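Side-chain contacts in nucleoside kinase (Methanococcus jannaschii, PDB 2C4E), which phosphorylates a wide range of nucleosides, inosine, guanosine and cytidine above all, to their monophosphates with ATP as the preferred phosphate donor: residues G139-N144 and L165-K170; V11-L16 and G116-Y121. All blocks are in the same frame, centred on the assembly; numbering follows the deposited sequence.

Overall arrangement
Both contacts sit near the C-terminal ends of strands 7-11 and 131-136, neighbours in the large sheet of the ribokinase fold. Interaction 2 joins residues 11-16, which lead from that sheet into strand 15-21 of the four-stranded sheet, to the turn after strand 109-114. Interaction 1 follows along the chain and joins the start of helix 141-151 to the loop before helix 170-178. Their centres lie about 14 Å apart, and they touch directly: Phe143 packs on Tyr121, and Gly139 on His13. Substrate-binding residues lie close to both, Phe113 and Gly43 beside His13, and Gln163 near Gln167, so both contacts lie near the nucleoside site, interaction 2 the more closely.

Interaction 1. Residues G139-N144 and L165-K170; sequences GDPEFN and LPQYSK
With CG anti to its carbonyl carbon (chi1 -70°), Tyr168 sends its ring from the loop before helix 170-178 to CB of Pro141, while Gln167, with the same first torsion and an extended chain beyond CG, brings OE1 to the CG and CD side of the proline ring. In this ribokinase fold the contact joins two connections that follow neighbouring parallel strands, 131-136 and 156-159, of the large sheet. Pro141, in the first turn of helix 141-151, does most of the touching on its side. Its CB lies obliquely against the tyrosine ring, 3.7 Å from Tyr168 CZ, and the phenol oxygen also approaches the backbone, with Tyr168 OH 3.7 Å from Pro141 CA. Tyr168 OH also comes within 4.2 Å of Asn144 CB, about one helical turn on. The side chains of Gln167 and Pro141 cross at about a right angle, and the amide oxygen Gln167 OE1 rests 3.5 Å from Pro141 CG. Leu173 and Ile176 of helix 170-178 pack on Tyr168 as well. With an alanine at Tyr168, Pro141 CB is likely to lose the ring it rests against, opening a gap between the helix start and the loop. Asp140 is the N-cap of helix 141-151: Phe143 N donates to the anti lone pair of Asp140 OD2 at 2.9 Å, with an angle of 158° at the hydrogen.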
# COMPACT_ATOMS: atom_id res chain seq x y z
N GLY A 139 10.67 -0.90 16.88
CA GLY A 139 11.70 -1.40 16.01
C GLY A 139 11.77 -2.90 16.11
O GLY A 139 10.74 -3.58 15.95
N ASP A 140 12.97 -3.42 16.28
CA ASP A 140 13.19 -4.84 16.46
C ASP A 140 13.44 -5.05 17.95
O ASP A 140 14.41 -4.52 18.50
CB ASP A 140 14.40 -5.29 15.65
CG ASP A 140 14.70 -6.74 15.83
OD1 ASP A 140 14.23 -7.58 15.03
OD2 ASP A 140 15.43 -7.15 16.76
N PRO A 141 12.54 -5.74 18.64
CA PRO A 141 12.68 -5.90 20.09
C PRO A 141 14.01 -6.50 20.55
O PRO A 141 14.55 -6.04 21.56
CB PRO A 141 11.49 -6.80 20.45
CG PRO A 141 10.45 -6.41 19.42
CD PRO A 141 11.27 -6.33 18.15
N GLU A 142 14.55 -7.47 19.83
CA GLU A 142 15.81 -8.09 20.25
C GLU A 142 16.95 -7.07 20.15
O GLU A 142 17.77 -6.95 21.06
CB GLU A 142 16.14 -9.35 19.44
CG GLU A 142 17.53 -9.91 19.75
CD GLU A 142 17.95 -11.10 18.88
OE1 GLU A 142 17.48 -11.27 17.73
OE2 GLU A 142 18.79 -11.88 19.37
N PHE A 143 16.97 -6.31 19.06
CA PHE A 143 18.00 -5.30 18.88
C PHE A 143 17.79 -4.20 19.92
O PHE A 143 18.75 -3.70 20.51
CB PHE A 143 17.94 -4.74 17.45
CG PHE A 143 19.00 -3.72 17.15
CD1 PHE A 143 20.25 -4.10 16.72
CD2 PHE A 143 18.73 -2.36 17.29
CE1 PHE A 143 21.24 -3.16 16.43
CE2 PHE A 143 19.72 -1.42 16.99
CZ PHE A 143 20.97 -1.82 16.56
N ASN A 144 16.53 -3.87 20.19
CA ASN A 144 16.21 -2.82 21.16
C ASN A 144 16.68 -3.21 22.56
O ASN A 144 17.28 -2.38 23.27
CB ASN A 144 14.72 -2.50 21.16
CG ASN A 144 14.29 -1.69 19.94
OD1 ASN A 144 13.08 -1.54 19.64
ND2 ASN A 144 15.25 -1.18 19.23
N LEU A 165 4.53 -3.79 22.01
CA LEU A 165 4.33 -4.39 23.34
C LEU A 165 3.93 -5.88 23.34
O LEU A 165 4.49 -6.65 24.12
CB LEU A 165 3.35 -3.56 24.20
CG LEU A 165 3.15 -4.10 25.63
CD1 LEU A 165 4.43 -3.99 26.45
CD2 LEU A 165 1.99 -3.39 26.35
N PRO A 166 2.98 -6.29 22.50
CA PRO A 166 2.60 -7.71 22.42
C PRO A 166 3.73 -8.71 22.15
O PRO A 166 3.60 -9.88 22.52
CB PRO A 166 1.57 -7.73 21.27
CG PRO A 166 1.00 -6.34 21.26
CD PRO A 166 2.16 -5.45 21.60
N GLN A 167 4.82 -8.27 21.51
CA GLN A 167 5.97 -9.13 21.19
C GLN A 167 6.88 -9.46 22.37
O GLN A 167 7.74 -10.33 22.26
CB GLN A 167 6.81 -8.48 20.09
CG GLN A 167 6.08 -8.34 18.77
CD GLN A 167 6.91 -7.63 17.73
OE1 GLN A 167 8.05 -8.01 17.48
NE2 GLN A 167 6.34 -6.60 17.12
N TYR A 168 6.71 -8.74 23.47
CA TYR A 168 7.52 -8.96 24.66
C TYR A 168 6.83 -9.94 25.59
O TYR A 168 5.69 -9.70 26.02
CB TYR A 168 7.73 -7.64 25.40
CG TYR A 168 8.64 -6.65 24.70
CD1 TYR A 168 8.16 -5.87 23.65
CD2 TYR A 168 9.97 -6.49 25.07
CE1 TYR A 168 8.98 -4.96 22.99
CE2 TYR A 168 10.80 -5.58 24.42
CZ TYR A 168 10.31 -4.81 23.39
OH TYR A 168 11.12 -3.92 22.74
N SER A 169 7.52 -11.02 25.93
CA SER A 169 7.10 -11.93 26.97
C SER A 169 7.24 -11.24 28.30
O SER A 169 7.97 -10.24 28.42
CB SER A 169 8.01 -13.17 26.99
OG SER A 169 9.33 -12.80 27.37
N LYS A 170 6.60 -11.80 29.32
CA LYS A 170 6.80 -11.32 30.69
C LYS A 170 8.30 -11.12 30.98
O LYS A 170 8.71 -10.10 31.53
CB LYS A 170 6.19 -12.31 31.68
CG LYS A 170 6.09 -11.79 33.10
CD LYS A 170 5.50 -12.84 34.03
CE LYS A 170 5.59 -12.39 35.49
NZ LYS A 170 4.93 -13.36 36.41

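Interaction 2. Residues V11-L16 and G116-Y121; sequences VGHTAL and GAAKHY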
# COMPACT_ATOMS: atom_id res chain seq x y z
N VAL A 11 16.64 5.26 18.41
CA VAL A 11 16.81 3.96 17.82
C VAL A 11 15.43 3.44 17.44
O VAL A 11 14.48 3.49 18.22
CB VAL A 11 17.46 2.97 18.82
CG1 VAL A 11 17.55 1.58 18.23
CG2 VAL A 11 18.84 3.46 19.26
N GLY A 12 15.32 2.95 16.22
CA GLY A 12 14.09 2.32 15.78
C GLY A 12 13.71 2.75 14.38
O GLY A 12 14.54 3.18 13.58
N HIS A 13 12.43 2.65 14.10
CA HIS A 13 11.93 2.84 12.74
C HIS A 13 12.12 4.25 12.20
O HIS A 13 11.76 5.23 12.83
CB HIS A 13 10.46 2.49 12.69
CG HIS A 13 10.20 1.02 12.83
ND1 HIS A 13 10.94 0.07 12.17
CD2 HIS A 13 9.25 0.35 13.53
CE1 HIS A 13 10.47 -1.13 12.47
NE2 HIS A 13 9.45 -0.99 13.30
N THR A 14 12.67 4.28 10.99
CA THR A 14 12.52 5.36 10.05
C THR A 14 11.69 4.82 8.89
O THR A 14 12.06 3.83 8.27
CB THR A 14 13.91 5.82 9.59
OG1 THR A 14 14.59 6.46 10.68
CG2 THR A 14 13.79 6.89 8.52
N ALA A 15 10.54 5.44 8.62
CA ALA A 15 9.57 4.89 7.67
C ALA A 15 8.87 5.95 6.85
O ALA A 15 8.82 7.11 7.25
CB ALA A 15 8.53 4.07 8.41
N LEU A 16 8.31 5.54 5.72
CA LEU A 16 7.45 6.41 4.91
C LEU A 16 6.00 6.00 5.15
O LEU A 16 5.66 4.84 4.98
CB LEU A 16 7.80 6.25 3.43
CG LEU A 16 9.24 6.63 3.11
CD1 LEU A 16 9.71 5.95 1.83
CD2 LEU A 16 9.35 8.15 3.02
N GLY A 116 10.25 -4.74 5.59
CA GLY A 116 11.33 -4.39 4.68
C GLY A 116 12.73 -4.55 5.26
O GLY A 116 13.11 -5.66 5.70
N ALA A 117 13.48 -3.44 5.27
CA ALA A 117 14.88 -3.39 5.73
C ALA A 117 15.09 -3.60 7.23
O ALA A 117 16.21 -3.83 7.67
CB ALA A 117 15.52 -2.06 5.31
N ALA A 118 14.02 -3.48 8.02
CA ALA A 118 14.06 -3.85 9.44
C ALA A 118 14.46 -5.31 9.67
O ALA A 118 14.85 -5.70 10.78
CB ALA A 118 12.72 -3.56 10.10
N LYS A 119 14.38 -6.14 8.63
CA LYS A 119 14.88 -7.51 8.72
C LYS A 119 16.37 -7.54 9.12
O LYS A 119 16.84 -8.54 9.67
CB LYS A 119 14.64 -8.30 7.41
CG LYS A 119 15.50 -7.87 6.23
CD LYS A 119 16.87 -8.52 6.25
CE LYS A 119 17.30 -9.00 4.91
NZ LYS A 119 18.51 -9.88 5.00
N HIS A 120 17.09 -6.46 8.85
CA HIS A 120 18.53 -6.42 9.09
C HIS A 120 18.92 -6.25 10.56
O HIS A 120 20.06 -6.54 10.90
CB HIS A 120 19.20 -5.31 8.25
CG HIS A 120 19.23 -5.59 6.79
ND1 HIS A 120 19.95 -6.63 6.24
CD2 HIS A 120 18.62 -4.96 5.75
CE1 HIS A 120 19.79 -6.63 4.93
NE2 HIS A 120 18.99 -5.63 4.61
N TYR A 121 18.02 -5.76 11.43
CA TYR A 121 18.38 -5.60 12.84
C TYR A 121 18.96 -6.88 13.46
O TYR A 121 19.92 -6.81 14.21
CB TYR A 121 17.21 -5.11 13.71
CG TYR A 121 16.82 -3.67 13.47
CD1 TYR A 121 15.63 -3.36 12.82
CD2 TYR A 121 17.65 -2.61 13.86
CE1 TYR A 121 15.26 -2.06 12.59
CE2 TYR A 121 17.28 -1.30 13.62
CZ TYR A 121 16.07 -1.03 12.98
OH TYR A 121 15.69 0.25 12.72
O HOH W 1 13.52 0.14 11.13
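Tyr121 OH meets Gly12 O at 3.3 Å, a long and weak hydrogen bond. This buried contact of the ribokinase fold lies where the chain leaves strand 7-11 of the large sheet for strand 15-21 of the smaller one, facing the 3-10 turn after strand 109-114. CG of Tyr121 lies anti to the carbonyl carbon, beside the backbone N (chi1 -71°), which carries the ring toward Gly12. A water bridges the two segments beside the direct approach. It lies in the plane of the tyrosine ring at its edge, 2.7 Å from Tyr121 OH, and 2.8 Å from His13 ND1. The imidazole is also met by a methyl group: Ala118 CB approaches near the ring plane, 4.1 Å from the edge atom His13 CE1. Further out, Tyr121 OH is hydrogen-bonded to Cys64 N, and Gly12 O to Ser63 OG. The ring of Phe113, a substrate-binding residue, meets that of His13 with planes at about 55°, which places the water-bridged histidine next to the nucleoside site. At the backbone angles of Gly12 (phi 137°) a CB would run into the carbonyl oxygen of Val11, which by itself calls for glycine. The 3-10 turn is held by its own backbone bonds, among them Tyr121 N to Ala118 O at 3.2 Å, which ties the backbone of the tyrosine to that of the alanine.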